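Local coordinates for uncharacterized protein (Helicobacter pylori, PDB 4O5J), which probably binds sialylated glycans as an outer-membrane adhesin, attaching the bacterium to host cells, at residues 59-70 / 357-367. Sequence-based numbering, arbitrary orientation.
Sequences LVNSSLNYLKSF and YGNRVDAALSV
The ring of F70 turns its edge to one face of Y357, a T-shaped pair with centroids 5.0 Å apart and planes at 72°. F70 CE1 stands 3.6 Å from Y357 CG, nearer the rim than the ring centre. At the edge of the Y357 ring, in its plane, sits the phenol oxygen of Y66, with OH 3.3 Å from Y357 CD1. Y66 acts as a knob in a hole formed by Y357, R360, V361 and A364; a chi1 of 164° swings its ring away from its own backbone N and into this hole. The R360 side chain crosses that of Y66 at about a right angle, with CB 3.4 Å from Y66 CZ; R360 NH1 donates to the backbone O of Y356, whose ring also receives a cation-pi contact from R360. S63 and A364 bring their CA atoms within 4.9 Å, and the A364 CB methyl lies 3.6 Å from L67 CD1. Further along, V367 CG2 meets L59 CG, and V367 CG1 meets V60 CG2. S63 OG, 3.6 Å from V367 CG2, donates to L59 O, which S63 N reaches from the opposite face. Segments 59-70 and 357-367 cross at -135° within a helical bundle, where helix 281-309 also meets Y66, L67 and F70. Contacts across the interface are thus mostly aromatic and aliphatic, while the S63 hydroxyl hydrogen stays in its own helix.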
loop_
_atom_site.group_PDB
_atom_site.type_symbol
_atom_site.label_atom_id
_atom_site.label_comp_id
_atom_site.label_asym_id
_atom_site.label_seq_id
_atom_site.Cartn_x
_atom_site.Cartn_y
_atom_site.Cartn_z
ATOM N N LEU A 59 -22.800 21.482 -4.752
ATOM C CA LEU A 59 -21.888 20.468 -5.285
ATOM C C LEU A 59 -20.532 20.636 -4.644
ATOM O O LEU A 59 -19.890 19.665 -4.308
ATOM C CB LEU A 59 -21.762 20.606 -6.777
ATOM C CG LEU A 59 -20.762 19.702 -7.472
ATOM C CD1 LEU A 59 -20.993 18.183 -7.294
ATOM C CD2 LEU A 59 -20.730 20.065 -8.946
ATOM N N VAL A 60 -20.097 21.878 -4.460
ATOM C CA VAL A 60 -18.808 22.106 -3.807
ATOM C C VAL A 60 -18.816 21.559 -2.382
ATOM O O VAL A 60 -17.945 20.786 -2.003
ATOM C CB VAL A 60 -18.431 23.582 -3.816
ATOM C CG1 VAL A 60 -17.165 23.846 -2.987
ATOM C CG2 VAL A 60 -18.249 24.017 -5.255
ATOM N N ASN A 61 -19.821 21.904 -1.609
ATOM C CA ASN A 61 -19.926 21.390 -0.229
ATOM C C ASN A 61 -20.104 19.886 -0.160
ATOM O O ASN A 61 -19.560 19.199 0.722
ATOM C CB ASN A 61 -21.068 22.100 0.493
ATOM C CG ASN A 61 -20.742 23.541 0.773
ATOM O OD1 ASN A 61 -19.559 23.933 0.743
ATOM N ND2 ASN A 61 -21.772 24.348 1.042
ATOM N N SER A 62 -20.854 19.363 -1.120
ATOM C CA SER A 62 -21.082 17.935 -1.190
ATOM C C SER A 62 -19.757 17.198 -1.366
ATOM O O SER A 62 -19.506 16.187 -0.709
ATOM C CB SER A 62 -21.960 17.661 -2.380
ATOM O OG SER A 62 -22.406 16.373 -2.292
ATOM N N SER A 63 -18.914 17.725 -2.256
ATOM C CA SER A 63 -17.604 17.140 -2.538
ATOM C C SER A 63 -16.682 17.283 -1.336
ATOM O O SER A 63 -15.944 16.341 -0.988
ATOM C CB SER A 63 -16.953 17.821 -3.738
ATOM O OG SER A 63 -17.823 17.774 -4.867
ATOM N N LEU A 64 -16.716 18.448 -0.698
ATOM C CA LEU A 64 -15.877 18.674 0.494
ATOM C C LEU A 64 -16.296 17.704 1.579
ATOM O O LEU A 64 -15.455 17.076 2.221
ATOM C CB LEU A 64 -16.027 20.111 0.996
ATOM C CG LEU A 64 -15.201 20.439 2.241
ATOM C CD1 LEU A 64 -13.709 20.211 2.004
ATOM C CD2 LEU A 64 -15.443 21.867 2.694
ATOM N N ASN A 65 -17.604 17.543 1.757
ATOM C CA ASN A 65 -18.075 16.616 2.756
ATOM C C ASN A 65 -17.617 15.164 2.520
ATOM O O ASN A 65 -17.330 14.440 3.473
ATOM C CB ASN A 65 -19.579 16.683 2.915
ATOM C CG ASN A 65 -20.087 15.682 3.954
ATOM O OD1 ASN A 65 -20.519 14.581 3.626
ATOM N ND2 ASN A 65 -19.987 16.043 5.218
ATOM N N TYR A 66 -17.559 14.731 1.260
ATOM C CA TYR A 66 -17.024 13.415 0.973
ATOM C C TYR A 66 -15.516 13.331 1.350
ATOM O O TYR A 66 -15.072 12.392 2.026
ATOM C CB TYR A 66 -17.222 13.067 -0.517
ATOM C CG TYR A 66 -16.333 11.903 -0.858
ATOM C CD1 TYR A 66 -16.708 10.579 -0.515
ATOM C CD2 TYR A 66 -15.061 12.107 -1.429
ATOM C CE1 TYR A 66 -15.876 9.514 -0.781
ATOM C CE2 TYR A 66 -14.225 11.035 -1.709
ATOM C CZ TYR A 66 -14.621 9.754 -1.374
ATOM O OH TYR A 66 -13.770 8.700 -1.644
ATOM N N LEU A 67 -14.727 14.301 0.883
ATOM C CA LEU A 67 -13.312 14.357 1.160
ATOM C C LEU A 67 -13.061 14.245 2.666
ATOM O O LEU A 67 -12.297 13.358 3.134
ATOM C CB LEU A 67 -12.777 15.672 0.648
ATOM C CG LEU A 67 -11.988 15.742 -0.669
ATOM C CD1 LEU A 67 -12.086 14.515 -1.484
ATOM C CD2 LEU A 67 -12.346 16.956 -1.489
ATOM N N LYS A 68 -13.729 15.108 3.427
ATOM C CA LYS A 68 -13.554 15.166 4.893
ATOM C C LYS A 68 -14.020 13.897 5.536
ATOM O O LYS A 68 -13.410 13.377 6.488
ATOM C CB LYS A 68 -14.330 16.329 5.525
ATOM C CG LYS A 68 -13.807 17.650 5.100
ATOM C CD LYS A 68 -14.684 18.785 5.630
ATOM C CE LYS A 68 -13.917 19.690 6.609
ATOM N NZ LYS A 68 -13.795 19.026 7.879
ATOM N N SER A 69 -15.104 13.351 5.018
ATOM C CA SER A 69 -15.611 12.151 5.626
ATOM C C SER A 69 -14.612 10.971 5.416
ATOM O O SER A 69 -14.388 10.116 6.304
ATOM C CB SER A 69 -16.982 11.915 5.057
ATOM O OG SER A 69 -17.427 10.699 5.536
ATOM N N PHE A 70 -13.952 10.948 4.263
ATOM C CA PHE A 70 -12.983 9.877 4.020
ATOM C C PHE A 70 -11.807 10.078 4.979
ATOM O O PHE A 70 -11.332 9.126 5.607
ATOM C CB PHE A 70 -12.494 9.922 2.586
ATOM C CG PHE A 70 -11.352 8.981 2.312
ATOM C CD1 PHE A 70 -11.608 7.707 1.821
ATOM C CD2 PHE A 70 -10.037 9.358 2.569
ATOM C CE1 PHE A 70 -10.545 6.809 1.573
ATOM C CE2 PHE A 70 -8.985 8.493 2.341
ATOM C CZ PHE A 70 -9.231 7.209 1.838
ATOM N N TYR A 357 -13.416 3.995 -3.316
ATOM C CA TYR A 357 -13.040 5.403 -3.044
ATOM C C TYR A 357 -12.339 6.079 -4.201
ATOM O O TYR A 357 -12.316 7.310 -4.294
ATOM C CB TYR A 357 -12.139 5.498 -1.811
ATOM C CG TYR A 357 -12.845 5.040 -0.542
ATOM C CD1 TYR A 357 -13.854 5.827 0.056
ATOM C CD2 TYR A 357 -12.534 3.831 0.044
ATOM C CE1 TYR A 357 -14.502 5.390 1.203
ATOM C CE2 TYR A 357 -13.178 3.397 1.195
ATOM C CZ TYR A 357 -14.142 4.182 1.754
ATOM O OH TYR A 357 -14.753 3.766 2.852
ATOM N N GLY A 358 -11.722 5.282 -5.062
ATOM C CA GLY A 358 -11.063 5.793 -6.261
ATOM C C GLY A 358 -12.031 6.575 -7.128
ATOM O O GLY A 358 -11.768 7.733 -7.427
ATOM N N ASN A 359 -13.157 5.961 -7.522
ATOM C CA ASN A 359 -14.221 6.703 -8.238
ATOM C C ASN A 359 -14.611 7.948 -7.511
ATOM O O ASN A 359 -14.657 9.017 -8.090
ATOM C CB ASN A 359 -15.487 5.899 -8.495
ATOM C CG ASN A 359 -15.212 4.784 -9.435
ATOM O OD1 ASN A 359 -14.235 4.818 -10.215
ATOM N ND2 ASN A 359 -16.007 3.746 -9.337
ATOM N N ARG A 360 -14.911 7.820 -6.238
ATOM C CA ARG A 360 -15.483 8.958 -5.519
ATOM C C ARG A 360 -14.476 10.096 -5.368
ATOM O O ARG A 360 -14.833 11.230 -5.491
ATOM C CB ARG A 360 -16.035 8.516 -4.180
ATOM C CG ARG A 360 -17.405 7.948 -4.360
ATOM C CD ARG A 360 -17.711 7.001 -3.252
ATOM N NE ARG A 360 -18.954 6.335 -3.582
ATOM C CZ ARG A 360 -19.057 5.214 -4.301
ATOM N NH1 ARG A 360 -17.951 4.555 -4.772
ATOM N NH2 ARG A 360 -20.287 4.755 -4.532
ATOM N N VAL A 361 -13.206 9.785 -5.147
ATOM C CA VAL A 361 -12.221 10.849 -4.990
ATOM C C VAL A 361 -11.965 11.532 -6.332
ATOM O O VAL A 361 -11.736 12.751 -6.362
ATOM C CB VAL A 361 -10.905 10.373 -4.337
ATOM C CG1 VAL A 361 -10.016 9.609 -5.318
ATOM C CG2 VAL A 361 -10.131 11.567 -3.769
ATOM N N ASP A 362 -12.045 10.775 -7.442
ATOM C CA ASP A 362 -11.891 11.391 -8.764
ATOM C C ASP A 362 -12.908 12.434 -9.029
ATOM O O ASP A 362 -12.585 13.475 -9.576
ATOM C CB ASP A 362 -11.962 10.354 -9.879
ATOM C CG ASP A 362 -10.678 9.466 -9.904
ATOM O OD1 ASP A 362 -9.616 9.885 -9.394
ATOM O OD2 ASP A 362 -10.711 8.365 -10.453
ATOM N N ALA A 363 -14.152 12.130 -8.699
ATOM C CA ALA A 363 -15.247 13.073 -8.864
ATOM C C ALA A 363 -15.046 14.283 -7.911
ATOM O O ALA A 363 -15.207 15.429 -8.318
ATOM C CB ALA A 363 -16.611 12.377 -8.630
ATOM N N ALA A 364 -14.682 14.039 -6.663
ATOM C CA ALA A 364 -14.445 15.176 -5.751
ATOM C C ALA A 364 -13.277 16.029 -6.229
ATOM O O ALA A 364 -13.373 17.241 -6.235
ATOM C CB ALA A 364 -14.195 14.728 -4.337
ATOM N N LEU A 365 -12.189 15.374 -6.649
ATOM C CA LEU A 365 -11.011 16.066 -7.160
ATOM C C LEU A 365 -11.390 16.967 -8.351
ATOM O O LEU A 365 -10.891 18.112 -8.499
ATOM C CB LEU A 365 -9.939 15.080 -7.579
ATOM C CG LEU A 365 -8.755 15.720 -8.296
ATOM C CD1 LEU A 365 -8.032 16.652 -7.371
ATOM C CD2 LEU A 365 -7.841 14.608 -8.731
ATOM N N SER A 366 -12.272 16.458 -9.203
ATOM C CA SER A 366 -12.679 17.217 -10.344
ATOM C C SER A 366 -13.347 18.571 -9.986
ATOM O O SER A 366 -13.054 19.619 -10.584
ATOM C CB SER A 366 -13.666 16.398 -11.151
ATOM O OG SER A 366 -13.287 16.644 -12.421
ATOM N N VAL A 367 -14.271 18.528 -9.034
ATOM C CA VAL A 367 -14.947 19.722 -8.575
ATOM C C VAL A 367 -13.921 20.654 -7.911
ATOM O O VAL A 367 -13.947 21.876 -8.127
ATOM C CB VAL A 367 -16.061 19.356 -7.595
ATOM C CG1 VAL A 367 -16.736 20.610 -7.007
ATOM C CG2 VAL A 367 -17.051 18.407 -8.307
#